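Local coordinates for malonyl coenzyme A-acyl carrier protein transacylase (Helicobacter pylori, PDB 2H1Y) that probably catalyses transfer of the malonyl group from malonyl-CoA to holo-acyl carrier protein, supplying malonyl-ACP, at residues A168-G173 with T261-Y266; M144-G149 with G173-L178; L105-A110 with I237-T242; C269-N274 with K294-K299; L148-E153 with K193-K198. One frame throughout, in Å; residues are numbered along the deposited sequence.

Contact 1 (A168-G173 with T261-Y266); sequences ANFNGG and TQPVRY
Ala168 O and Val264 N open a short parallel join between the edge strand of a four-stranded ferredoxin-like sheet and the loop leading into helix 266-271. The two backbones run almost the same way, 14° apart, yet only Asn169 and Val264 form a true beta bridge. At Ala168 the carbonyl accepts Val264 N at 2.8 Å, and Pro263 CA adds a CA-H...O contact to the same oxygen. Ala168 and Asn169 together face Val177 on the neighbouring strand 175-179, a classic beta bulge. The Asn169 side chain starts away from the loop, but its end returns alongside the Val264 isopropyl group. Phe170 carries the largest share of the buried surface. Its N gives a nearly straight bond to Val264 O (2.8 Å). A chi1 of -57° sets CG beside the backbone N and turns the ring toward Pro263, Phe170 CE1 lying 3.6 Å from Pro263 CB; the two side chains run alongside each other in the same direction. Arg265 CG sits at the ring edge, 4.3 Å from Phe170 CD1; its guanidinium turns elsewhere, NH1 forming a salt bridge with Asp268. Phe170 also packs on Glu152 and Leu156 of helix 152-160 and on Val176. Asn171 ends the contact. Its amide is held by His103 and Gln175, and the Asn171 side chain crosses that of Tyr266 nearly at a right angle, with Asn171 OD1 4.0 Å from Tyr266 CB.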
# COMPACT_ATOMS: atom_id res chain seq x y z
N ALA A 168 3.10 12.93 5.52
CA ALA A 168 2.22 12.00 4.80
C ALA A 168 2.44 10.52 5.12
O ALA A 168 1.50 9.73 5.08
CB ALA A 168 2.35 12.23 3.31
N ASN A 169 3.69 10.15 5.40
CA ASN A 169 3.99 8.81 5.89
C ASN A 169 4.89 8.89 7.10
O ASN A 169 5.86 9.67 7.11
CB ASN A 169 4.77 8.00 4.85
CG ASN A 169 4.01 7.74 3.57
OD1 ASN A 169 2.83 8.10 3.40
ND2 ASN A 169 4.71 7.11 2.64
N PHE A 170 4.61 8.06 8.09
CA PHE A 170 5.59 7.74 9.12
C PHE A 170 6.01 6.27 8.96
O PHE A 170 5.37 5.34 9.46
CB PHE A 170 5.03 8.04 10.52
CG PHE A 170 4.58 9.48 10.72
CD1 PHE A 170 3.24 9.77 10.97
CD2 PHE A 170 5.50 10.53 10.66
CE1 PHE A 170 2.82 11.09 11.16
CE2 PHE A 170 5.09 11.85 10.84
CZ PHE A 170 3.74 12.13 11.09
N ASN A 171 7.12 6.08 8.26
CA ASN A 171 7.52 4.74 7.85
C ASN A 171 8.48 4.07 8.81
O ASN A 171 8.84 2.89 8.64
CB ASN A 171 8.11 4.79 6.45
CG ASN A 171 7.06 5.12 5.42
OD1 ASN A 171 5.88 4.83 5.59
ND2 ASN A 171 7.50 5.74 4.34
N GLY A 172 8.86 4.84 9.85
CA GLY A 172 9.78 4.36 10.89
C GLY A 172 11.22 4.43 10.42
O GLY A 172 11.50 4.74 9.26
N GLY A 173 12.14 4.16 11.35
CA GLY A 173 13.56 4.20 11.05
C GLY A 173 13.90 5.59 10.58
O GLY A 173 14.73 5.77 9.69
N THR A 261 -6.56 11.63 3.61
CA THR A 261 -6.16 12.96 4.07
C THR A 261 -5.35 12.91 5.36
O THR A 261 -4.91 13.94 5.85
CB THR A 261 -7.37 13.96 4.17
OG1 THR A 261 -8.30 13.55 5.18
CG2 THR A 261 -8.11 14.01 2.85
N GLN A 262 -5.11 11.71 5.87
CA GLN A 262 -4.33 11.53 7.11
C GLN A 262 -3.01 10.80 6.88
O GLN A 262 -2.95 9.86 6.08
CB GLN A 262 -5.13 10.74 8.16
CG GLN A 262 -6.39 11.41 8.70
CD GLN A 262 -6.20 12.88 8.93
OE1 GLN A 262 -6.77 13.71 8.20
NE2 GLN A 262 -5.39 13.24 9.92
N PRO A 263 -1.96 11.18 7.63
CA PRO A 263 -0.68 10.49 7.55
C PRO A 263 -0.84 8.98 7.64
O PRO A 263 -1.62 8.48 8.48
CB PRO A 263 0.05 10.99 8.79
CG PRO A 263 -0.49 12.35 9.01
CD PRO A 263 -1.94 12.26 8.63
N VAL A 264 -0.13 8.27 6.77
CA VAL A 264 -0.05 6.82 6.87
C VAL A 264 0.85 6.56 8.06
O VAL A 264 2.04 6.90 8.05
CB VAL A 264 0.53 6.21 5.57
CG1 VAL A 264 0.90 4.72 5.75
CG2 VAL A 264 -0.44 6.42 4.43
N ARG A 265 0.28 5.97 9.10
CA ARG A 265 1.03 5.72 10.34
C ARG A 265 1.58 4.31 10.39
O ARG A 265 1.29 3.54 11.32
CB ARG A 265 0.15 5.98 11.56
CG ARG A 265 -0.28 7.41 11.72
CD ARG A 265 -0.35 7.75 13.18
NE ARG A 265 -1.64 7.37 13.74
CZ ARG A 265 -1.83 6.97 15.00
NH1 ARG A 265 -0.80 6.85 15.83
NH2 ARG A 265 -3.06 6.66 15.41
N TYR A 266 2.39 3.98 9.39
CA TYR A 266 2.84 2.60 9.21
C TYR A 266 3.67 2.09 10.41
O TYR A 266 3.50 0.94 10.85
CB TYR A 266 3.58 2.42 7.88
CG TYR A 266 3.96 0.99 7.66
CD1 TYR A 266 3.03 0.07 7.18
CD2 TYR A 266 5.23 0.54 7.99
CE1 TYR A 266 3.39 -1.27 7.01
CE2 TYR A 266 5.60 -0.80 7.82
CZ TYR A 266 4.68 -1.70 7.34
OH TYR A 266 5.04 -3.01 7.19

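Contact 2 (M144-G149 with G173-L178); sequences MMVVLG and GMQVVL
Val146 and Val177 face each other at a non-hydrogen-bonded pair of two antiparallel strands, their CG2 methyls 4.1 Å apart. The strands belong to a ferredoxin-like sheet, and the alternation of their residues gives it two different surfaces. On the surface bearing Val146, Leu148, Gln175 and Val177, Gln175 extends between two neighbours: its CG lies 3.8 Å from Val146 CG1 and 4.0 Å from Leu148 CD1, its aliphatic part lying against both, while its amide oxygen bonds to Asn171 ND2. At the far end Met144, bent at its last torsion (chi3 86°), swings CE across Val177 at roughly a right angle to within 3.6 Å of CG1. The opposite surface carries Met145, Val147, Val176 and Leu178. Here Leu178 is the most covered residue. Its CD1 is shared, 3.7 Å from Met145 CE and 3.7 Å from Val147 CG2; Met145 runs side by side with it, whereas Val147 meets it at a slant. Beneath these groups the pairs Met145-Leu178 and Val147-Val176 are each doubly hydrogen-bonded through the backbone, and Gly149 N adds a last bond to Met174 O (2.8 Å, 172°). Met174 then folds its thioether over the turn, CE approaching the carbonyl of Gly149. Around the pair, strand 165-172 flanks 175-178 and strand 199-202 flanks 144-148, while helix 189-195 covers Met145 and Val147 through Leu192.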
# COMPACT_ATOMS: atom_id res chain seq x y z
N MET A 144 5.53 14.55 -3.48
CA MET A 144 5.90 13.96 -2.21
C MET A 144 7.43 13.83 -2.07
O MET A 144 8.15 13.66 -3.06
CB MET A 144 5.17 12.63 -2.02
CG MET A 144 3.72 12.86 -1.56
SD MET A 144 2.68 11.42 -1.61
CE MET A 144 3.00 10.65 -0.03
N MET A 145 7.93 13.94 -0.84
CA MET A 145 9.37 14.05 -0.63
C MET A 145 9.84 13.21 0.55
O MET A 145 9.50 13.49 1.70
CB MET A 145 9.74 15.52 -0.45
CG MET A 145 11.19 15.79 -0.08
SD MET A 145 11.58 17.56 0.09
CE MET A 145 10.86 17.94 1.68
N VAL A 146 10.66 12.20 0.27
CA VAL A 146 11.22 11.36 1.34
C VAL A 146 12.31 12.12 2.10
O VAL A 146 13.26 12.61 1.51
CB VAL A 146 11.78 10.00 0.81
CG1 VAL A 146 12.15 9.10 1.95
CG2 VAL A 146 10.78 9.27 -0.01
N VAL A 147 12.17 12.21 3.42
CA VAL A 147 13.23 12.73 4.28
C VAL A 147 13.80 11.58 5.13
O VAL A 147 13.07 10.72 5.56
CB VAL A 147 12.74 13.87 5.21
CG1 VAL A 147 13.92 14.59 5.85
CG2 VAL A 147 11.88 14.88 4.46
N LEU A 148 15.10 11.59 5.37
CA LEU A 148 15.74 10.52 6.13
C LEU A 148 16.56 11.06 7.29
O LEU A 148 17.44 11.88 7.10
CB LEU A 148 16.65 9.71 5.22
CG LEU A 148 16.52 8.19 5.30
CD1 LEU A 148 15.79 7.67 4.03
CD2 LEU A 148 17.91 7.57 5.43
N GLY A 149 16.24 10.60 8.49
CA GLY A 149 17.05 10.94 9.65
C GLY A 149 16.61 12.11 10.52
O GLY A 149 17.28 12.42 11.51
N GLY A 173 12.14 4.16 11.35
CA GLY A 173 13.56 4.20 11.05
C GLY A 173 13.90 5.59 10.58
O GLY A 173 14.73 5.77 9.69
N MET A 174 13.20 6.57 11.17
CA MET A 174 13.37 7.99 10.85
C MET A 174 13.21 8.30 9.36
O MET A 174 13.88 9.17 8.81
CB MET A 174 14.69 8.50 11.42
CG MET A 174 14.72 8.30 12.95
SD MET A 174 16.13 9.08 13.72
CE MET A 174 15.64 10.80 13.69
N GLN A 175 12.31 7.56 8.73
CA GLN A 175 11.92 7.82 7.35
C GLN A 175 10.52 8.44 7.32
O GLN A 175 9.55 7.81 7.73
CB GLN A 175 11.95 6.55 6.50
CG GLN A 175 11.96 6.84 5.01
CD GLN A 175 11.36 5.73 4.17
OE1 GLN A 175 10.17 5.78 3.81
NE2 GLN A 175 12.18 4.73 3.84
N VAL A 176 10.44 9.67 6.83
CA VAL A 176 9.18 10.41 6.80
C VAL A 176 8.94 11.00 5.41
O VAL A 176 9.79 11.66 4.83
CB VAL A 176 9.12 11.49 7.93
CG1 VAL A 176 7.90 12.37 7.83
CG2 VAL A 176 9.16 10.81 9.33
N VAL A 177 7.76 10.74 4.87
CA VAL A 177 7.40 11.28 3.58
C VAL A 177 6.52 12.50 3.78
O VAL A 177 5.55 12.46 4.53
CB VAL A 177 6.69 10.22 2.71
CG1 VAL A 177 6.35 10.78 1.33
CG2 VAL A 177 7.58 9.00 2.57
N LEU A 178 6.91 13.61 3.14
CA LEU A 178 6.16 14.86 3.23
C LEU A 178 5.38 15.08 1.95
O LEU A 178 5.78 14.60 0.89
CB LEU A 178 7.07 16.04 3.52
CG LEU A 178 8.01 15.94 4.74
CD1 LEU A 178 8.94 17.16 4.80
CD2 LEU A 178 7.32 15.70 6.08

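Contact 3 (L105-A110 with I237-T242); sequences LGEVSA and IISNAT
Glu107 and the turn Ser239-Asn240 meet deep in the alpha/beta part of the transacylase, where helix 105-116 follows strand 99-102 directly. In this family that strand-turn-helix is the nucleophile elbow, and Glu107 lies on the first turn of its helix. The side chain leaves the helix toward strand 236-238 and its following loop. From CB it runs extended, CG anti to the backbone N (chi1 -158°), which carries the carboxylate clear of the helix. The Glu107 side chain crosses that of Ile237 at about a right angle; the modelled closeness of Ile237 CD1 to CG is doubtful. One turn on, Ala110 CB lies 4.5 Å from Ile237 CB. Glu107 CD comes 3.8 Å from Ile238 O. At the tip the two oxygens divide the work. OE2 accepts Asn240 N at 2.9 Å in a fairly straight bond (166°), the N-H coming in 39° out of the carboxylate plane, and Gln259 NE2 is its second partner. Glu107 OE1 rests 3.4 Å from Ser239 CA and bonds to Tyr246 OH. It also accepts a hydrogen bond from a water molecule, 2.9 Å from Glu107 OE1. Each oxygen therefore has two hydrogen-bond partners, which fixes the rotation of this buried group and would be expected to steady a negative charge. The carboxylate thus ties helix 105-116 to the 239-240 loop, strand 245-246 and helix 249-259. The water takes a bond from Ser239 OG, which in turn accepts Thr242 N at 2.9 Å in an ST motif.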
# COMPACT_ATOMS: atom_id res chain seq x y z
N LEU A 105 -2.08 2.40 -0.45
CA LEU A 105 -2.89 1.66 -1.40
C LEU A 105 -3.01 0.19 -1.00
O LEU A 105 -3.89 -0.52 -1.48
CB LEU A 105 -2.31 1.77 -2.81
CG LEU A 105 -2.63 0.63 -3.77
CD1 LEU A 105 -2.06 -0.69 -3.26
CD2 LEU A 105 -4.13 0.51 -3.98
N GLY A 106 -2.13 -0.25 -0.11
CA GLY A 106 -2.15 -1.61 0.37
C GLY A 106 -3.33 -1.88 1.27
O GLY A 106 -3.77 -3.04 1.40
N GLU A 107 -3.86 -0.84 1.91
CA GLU A 107 -4.96 -1.06 2.84
C GLU A 107 -6.21 -1.59 2.11
O GLU A 107 -6.82 -2.58 2.55
CB GLU A 107 -5.28 0.18 3.65
CG GLU A 107 -6.00 -0.16 4.93
CD GLU A 107 -6.07 1.00 5.88
OE1 GLU A 107 -7.11 1.14 6.55
OE2 GLU A 107 -5.09 1.77 5.95
N VAL A 108 -6.55 -0.95 0.99
CA VAL A 108 -7.60 -1.42 0.09
C VAL A 108 -7.37 -2.88 -0.27
O VAL A 108 -8.27 -3.72 -0.06
CB VAL A 108 -7.67 -0.59 -1.19
CG1 VAL A 108 -8.82 -1.09 -2.08
CG2 VAL A 108 -7.85 0.90 -0.88
N SER A 109 -6.18 -3.21 -0.77
CA SER A 109 -5.82 -4.61 -1.01
C SER A 109 -6.22 -5.50 0.14
O SER A 109 -6.87 -6.51 -0.08
CB SER A 109 -4.32 -4.79 -1.22
OG SER A 109 -3.93 -4.26 -2.46
N ALA A 110 -5.81 -5.11 1.35
CA ALA A 110 -6.05 -5.91 2.55
C ALA A 110 -7.56 -6.11 2.82
O ALA A 110 -8.03 -7.25 2.97
CB ALA A 110 -5.37 -5.29 3.73
N ILE A 237 -8.37 -5.74 9.68
CA ILE A 237 -7.29 -4.96 9.09
C ILE A 237 -6.97 -3.77 9.99
O ILE A 237 -7.84 -3.28 10.71
CB ILE A 237 -7.56 -4.57 7.59
CG1 ILE A 237 -7.86 -3.10 7.44
CG2 ILE A 237 -8.69 -5.39 6.95
CD1 ILE A 237 -6.68 -2.29 7.10
N ILE A 238 -5.71 -3.32 9.95
CA ILE A 238 -5.25 -2.21 10.76
C ILE A 238 -5.24 -0.92 9.94
O ILE A 238 -4.64 -0.85 8.86
CB ILE A 238 -3.84 -2.49 11.34
CG1 ILE A 238 -3.71 -3.94 11.79
CG2 ILE A 238 -3.53 -1.54 12.48
CD1 ILE A 238 -4.58 -4.35 12.99
N SER A 239 -5.91 0.11 10.45
CA SER A 239 -6.05 1.36 9.73
C SER A 239 -4.75 2.19 9.74
O SER A 239 -4.23 2.50 10.81
CB SER A 239 -7.21 2.17 10.32
OG SER A 239 -7.11 3.56 10.02
N ASN A 240 -4.24 2.55 8.57
CA ASN A 240 -3.15 3.53 8.51
C ASN A 240 -3.56 4.85 9.16
O ASN A 240 -2.71 5.58 9.67
CB ASN A 240 -2.72 3.83 7.07
CG ASN A 240 -2.04 2.65 6.37
OD1 ASN A 240 -1.63 1.67 7.00
ND2 ASN A 240 -1.91 2.76 5.07
N ALA A 241 -4.87 5.13 9.16
CA ALA A 241 -5.35 6.42 9.67
C ALA A 241 -5.39 6.53 11.21
O ALA A 241 -4.92 7.54 11.78
CB ALA A 241 -6.68 6.78 9.04
N THR A 242 -5.90 5.49 11.89
CA THR A 242 -6.08 5.50 13.35
C THR A 242 -5.27 4.43 14.11
O THR A 242 -5.29 4.38 15.33
CB THR A 242 -7.60 5.34 13.76
OG1 THR A 242 -8.05 4.00 13.48
CG2 THR A 242 -8.49 6.35 13.07
O HOH W 1 -7.39 3.93 7.44

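Contact 4 (C269-N274 with K294-K299); sequences CVKSNN and KRLSNK
Asn274 and Leu296, the two residues most buried here, hold separate halves of a surface contact between the end of helix 266-271 and the loop before strand 301-304. Asn274 forms the polar half. Its CG stands opposite the backbone N (chi1 -174°), which sends the amide toward Ser297; OD1 accepts from Ser297 OG, though the modelled 2.4 Å is so short that its exact length is doubtful. Ser297 OG also accepts Lys299 N at 3.0 Å, an ST turn that holds the hydroxyl in place. Lys299 is folded at its second and fourth torsions, which carries its chain past the Asn274 amide and NZ back to the backbone: CG lies 3.4 Å from Asn274 OD1, and NZ donates to Asn274 O at 2.8 Å. The same ammonium reaches Val277 O, just ahead of strand 279-283. Leu296 forms the apolar half. Its CB meets Val270 CG1 at 4.2 Å and its CD2 meets Lys271 CE at 4.0 Å, both neighbours crossing it nearly at right angles. Farther back along helix 266-271, Leu296 also covers Tyr266 and Gln267, while Val270 packs on Leu101 of strand 99-102, so the loop after helix 288-294 lies over one flank of the helix.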
# COMPACT_ATOMS: atom_id res chain seq x y z
N CYS A 269 1.44 1.34 13.45
CA CYS A 269 0.67 0.14 13.10
C CYS A 269 1.45 -1.13 13.35
O CYS A 269 0.91 -2.08 13.93
CB CYS A 269 0.20 0.20 11.66
SG CYS A 269 -1.15 1.34 11.41
N VAL A 270 2.72 -1.15 12.93
CA VAL A 270 3.56 -2.30 13.15
C VAL A 270 3.82 -2.49 14.66
O VAL A 270 3.61 -3.58 15.21
CB VAL A 270 4.87 -2.26 12.30
CG1 VAL A 270 5.76 -3.44 12.61
CG2 VAL A 270 4.54 -2.28 10.82
N LYS A 271 4.20 -1.42 15.34
CA LYS A 271 4.54 -1.49 16.77
C LYS A 271 3.38 -1.98 17.66
O LYS A 271 3.53 -2.93 18.42
CB LYS A 271 5.08 -0.15 17.26
CG LYS A 271 6.42 0.25 16.61
CD LYS A 271 7.16 1.31 17.43
CE LYS A 271 8.60 1.52 16.90
NZ LYS A 271 9.17 2.88 17.23
N SER A 272 2.21 -1.36 17.53
CA SER A 272 1.04 -1.79 18.30
C SER A 272 0.63 -3.25 18.04
O SER A 272 -0.26 -3.78 18.70
CB SER A 272 -0.16 -0.86 18.03
OG SER A 272 0.19 0.51 18.21
N ASN A 273 1.28 -3.91 17.08
CA ASN A 273 0.76 -5.18 16.60
C ASN A 273 1.80 -6.27 16.46
O ASN A 273 1.45 -7.44 16.28
CB ASN A 273 0.01 -4.97 15.28
CG ASN A 273 -1.29 -4.20 15.46
OD1 ASN A 273 -2.31 -4.78 15.81
ND2 ASN A 273 -1.24 -2.89 15.24
N ASN A 274 3.07 -5.89 16.58
CA ASN A 274 4.21 -6.80 16.44
C ASN A 274 4.23 -7.97 17.44
O ASN A 274 4.75 -9.05 17.13
CB ASN A 274 5.52 -6.00 16.52
CG ASN A 274 6.74 -6.86 16.24
OD1 ASN A 274 7.03 -7.20 15.09
ND2 ASN A 274 7.46 -7.24 17.30
N LYS A 294 12.67 -4.01 8.99
CA LYS A 294 14.03 -4.20 9.50
C LYS A 294 14.21 -3.25 10.66
O LYS A 294 14.66 -3.66 11.73
CB LYS A 294 15.09 -3.90 8.43
CG LYS A 294 15.23 -4.96 7.33
CD LYS A 294 15.33 -6.38 7.90
CE LYS A 294 15.38 -7.41 6.79
NZ LYS A 294 15.84 -8.71 7.31
N ARG A 295 13.81 -1.99 10.46
CA ARG A 295 13.96 -0.94 11.47
C ARG A 295 12.86 -0.96 12.54
O ARG A 295 12.92 -0.21 13.50
CB ARG A 295 13.99 0.46 10.82
CG ARG A 295 14.72 0.61 9.47
CD ARG A 295 16.23 0.85 9.62
NE ARG A 295 16.94 -0.40 9.36
CZ ARG A 295 17.46 -1.18 10.30
NH1 ARG A 295 17.41 -0.80 11.57
NH2 ARG A 295 18.06 -2.32 9.97
N LEU A 296 11.87 -1.83 12.38
CA LEU A 296 10.66 -1.78 13.22
C LEU A 296 10.37 -3.03 14.04
O LEU A 296 9.57 -2.97 14.97
CB LEU A 296 9.46 -1.50 12.33
CG LEU A 296 9.34 -0.08 11.81
CD1 LEU A 296 8.33 -0.05 10.67
CD2 LEU A 296 8.96 0.87 12.96
N SER A 297 10.98 -4.15 13.69
CA SER A 297 10.64 -5.42 14.31
C SER A 297 11.75 -6.42 14.09
O SER A 297 12.50 -6.31 13.13
CB SER A 297 9.35 -5.96 13.70
OG SER A 297 9.14 -7.33 14.01
N ASN A 298 11.82 -7.43 14.95
CA ASN A 298 12.82 -8.50 14.78
C ASN A 298 12.24 -9.76 14.20
O ASN A 298 12.96 -10.75 14.04
CB ASN A 298 13.50 -8.78 16.11
CG ASN A 298 14.15 -7.55 16.66
OD1 ASN A 298 14.99 -6.95 15.98
ND2 ASN A 298 13.73 -7.13 17.86
N LYS A 299 10.95 -9.72 13.89
CA LYS A 299 10.22 -10.84 13.32
C LYS A 299 10.45 -10.87 11.83
O LYS A 299 10.58 -9.84 11.20
CB LYS A 299 8.73 -10.67 13.60
CG LYS A 299 8.42 -10.25 15.03
CD LYS A 299 8.66 -11.37 16.00
CE LYS A 299 8.22 -10.99 17.42
NZ LYS A 299 6.75 -10.99 17.52

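Contact 5 (L148-E153 with K193-K198); sequences LGVSEE and KEMGAK
Leu148 O and Lys198 N make the one hydrogen bond of this contact, 2.9 Å long. The same oxygen takes a CA-H...O contact from Ala197 CA at 3.4 Å, so the end of strand 142-148 meets the residues leading into strand 199-202. Beside this bond Val150 supplies the apolar part. Its two methyls split: CG2 lies 3.8 Å from Ala197 CB and 3.6 Å from Ala197 N, while CG1 points across to Met195 CE at 3.9 Å. A turn at its last torsion (chi3 74°) brings Met195 CE to the valine, which the methionine crosses at about a right angle. The Lys198 chain folds back across Gly149, NZ 3.7 Å from Gly149 CA. The next shell sets these groups. Gly196 leaves helix 189-195 with positive phi (109°) in a Schellman motif, its N bonded back to Lys193 O at 3.0 Å, after which Ala197 and Lys198 run past Leu148. Gly149, also at positive phi, leads out of its strand. Ser151 then takes the N-cap position of helix 152-160, which offers Ser154 and Leu158 to Met195. Val150 lies between the end of helix 189-195, through Met195, and helix 152-160, through Leu155. A single backbone bond sets the alignment, and the remaining grip is dispersive, from methyl and thioether groups at a partly open surface; the lysine amine touches only carbon across the contact.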
# COMPACT_ATOMS: atom_id res chain seq x y z
N LEU A 148 15.10 11.59 5.37
CA LEU A 148 15.74 10.52 6.13
C LEU A 148 16.56 11.06 7.29
O LEU A 148 17.44 11.88 7.10
CB LEU A 148 16.65 9.71 5.22
CG LEU A 148 16.52 8.19 5.30
CD1 LEU A 148 15.79 7.67 4.03
CD2 LEU A 148 17.91 7.57 5.43
N GLY A 149 16.24 10.60 8.49
CA GLY A 149 17.05 10.94 9.65
C GLY A 149 16.61 12.11 10.52
O GLY A 149 17.28 12.42 11.51
N VAL A 150 15.52 12.77 10.16
CA VAL A 150 14.92 13.77 11.06
C VAL A 150 13.76 13.16 11.83
O VAL A 150 12.96 12.38 11.29
CB VAL A 150 14.44 15.02 10.32
CG1 VAL A 150 13.98 16.08 11.32
CG2 VAL A 150 15.54 15.57 9.43
N SER A 151 13.67 13.53 13.11
CA SER A 151 12.66 12.99 14.02
C SER A 151 11.22 13.18 13.54
O SER A 151 10.87 14.22 12.96
CB SER A 151 12.83 13.66 15.38
OG SER A 151 11.97 13.07 16.32
N GLU A 152 10.38 12.19 13.79
CA GLU A 152 8.96 12.30 13.48
C GLU A 152 8.33 13.58 14.09
O GLU A 152 7.58 14.30 13.42
CB GLU A 152 8.24 11.03 13.94
CG GLU A 152 6.73 11.09 13.77
CD GLU A 152 5.97 10.22 14.77
OE1 GLU A 152 6.56 9.85 15.82
OE2 GLU A 152 4.77 9.93 14.51
N GLU A 153 8.66 13.88 15.35
CA GLU A 153 8.09 15.05 16.04
C GLU A 153 8.61 16.39 15.50
O GLU A 153 7.87 17.37 15.44
CB GLU A 153 8.23 14.97 17.57
CG GLU A 153 9.28 14.00 18.11
CD GLU A 153 8.89 12.50 17.97
OE1 GLU A 153 8.07 11.99 18.78
OE2 GLU A 153 9.44 11.83 17.07
N LYS A 193 18.37 20.06 6.23
CA LYS A 193 19.79 19.76 6.30
C LYS A 193 20.30 20.03 7.70
O LYS A 193 20.93 19.17 8.33
CB LYS A 193 20.55 20.62 5.29
CG LYS A 193 22.08 20.47 5.33
CD LYS A 193 22.62 19.73 4.11
CE LYS A 193 23.11 20.72 3.05
NZ LYS A 193 23.70 20.02 1.86
N GLU A 194 19.99 21.23 8.19
CA GLU A 194 20.46 21.69 9.48
C GLU A 194 19.86 20.89 10.62
O GLU A 194 20.41 20.85 11.71
CB GLU A 194 20.09 23.16 9.63
CG GLU A 194 20.79 23.88 10.75
CD GLU A 194 20.21 25.26 10.98
OE1 GLU A 194 20.59 25.89 11.98
OE2 GLU A 194 19.37 25.70 10.18
N MET A 195 18.71 20.26 10.37
CA MET A 195 18.03 19.45 11.37
C MET A 195 18.58 18.02 11.38
O MET A 195 18.23 17.22 12.25
CB MET A 195 16.52 19.44 11.11
CG MET A 195 15.79 20.77 11.28
SD MET A 195 14.00 20.67 10.88
CE MET A 195 13.39 19.80 12.32
N GLY A 196 19.42 17.70 10.40
CA GLY A 196 20.11 16.41 10.34
C GLY A 196 19.65 15.46 9.25
O GLY A 196 19.95 14.26 9.30
N ALA A 197 18.92 15.96 8.27
CA ALA A 197 18.50 15.12 7.16
C ALA A 197 19.74 14.59 6.43
O ALA A 197 20.52 15.37 5.89
CB ALA A 197 17.59 15.86 6.20
N LYS A 198 19.89 13.27 6.42
CA LYS A 198 20.98 12.60 5.70
C LYS A 198 20.66 12.39 4.21
O LYS A 198 21.56 12.11 3.43
CB LYS A 198 21.34 11.27 6.37
CG LYS A 198 21.25 11.30 7.90
CD LYS A 198 22.27 10.40 8.60
CE LYS A 198 21.58 9.36 9.52
NZ LYS A 198 20.54 9.92 10.44

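In the fold
Contacts 1, 2 and 5 gather on the ferredoxin-like sheet: contact 2 pairs its two inner strands, contact 5 has its centre about 8 Å from that of contact 2 and shares Leu148 and Gly149 with it, and contact 1, its centre about 9 Å from that of contact 2, joins the edge strand 165-172 to the other part of the protein. Contact 3 sits in the mixed sheet and its helix, centres about 27 Å from contact 5, with segments that alternate along the chain with those of contact 1; Arg265 N probably donates to Asn240 O. Contact 4 opens last in the chain, its Leu296 touching Asn171 and Tyr266. The segment 261-266 therefore helps tie the smaller sheet to the alpha/beta body.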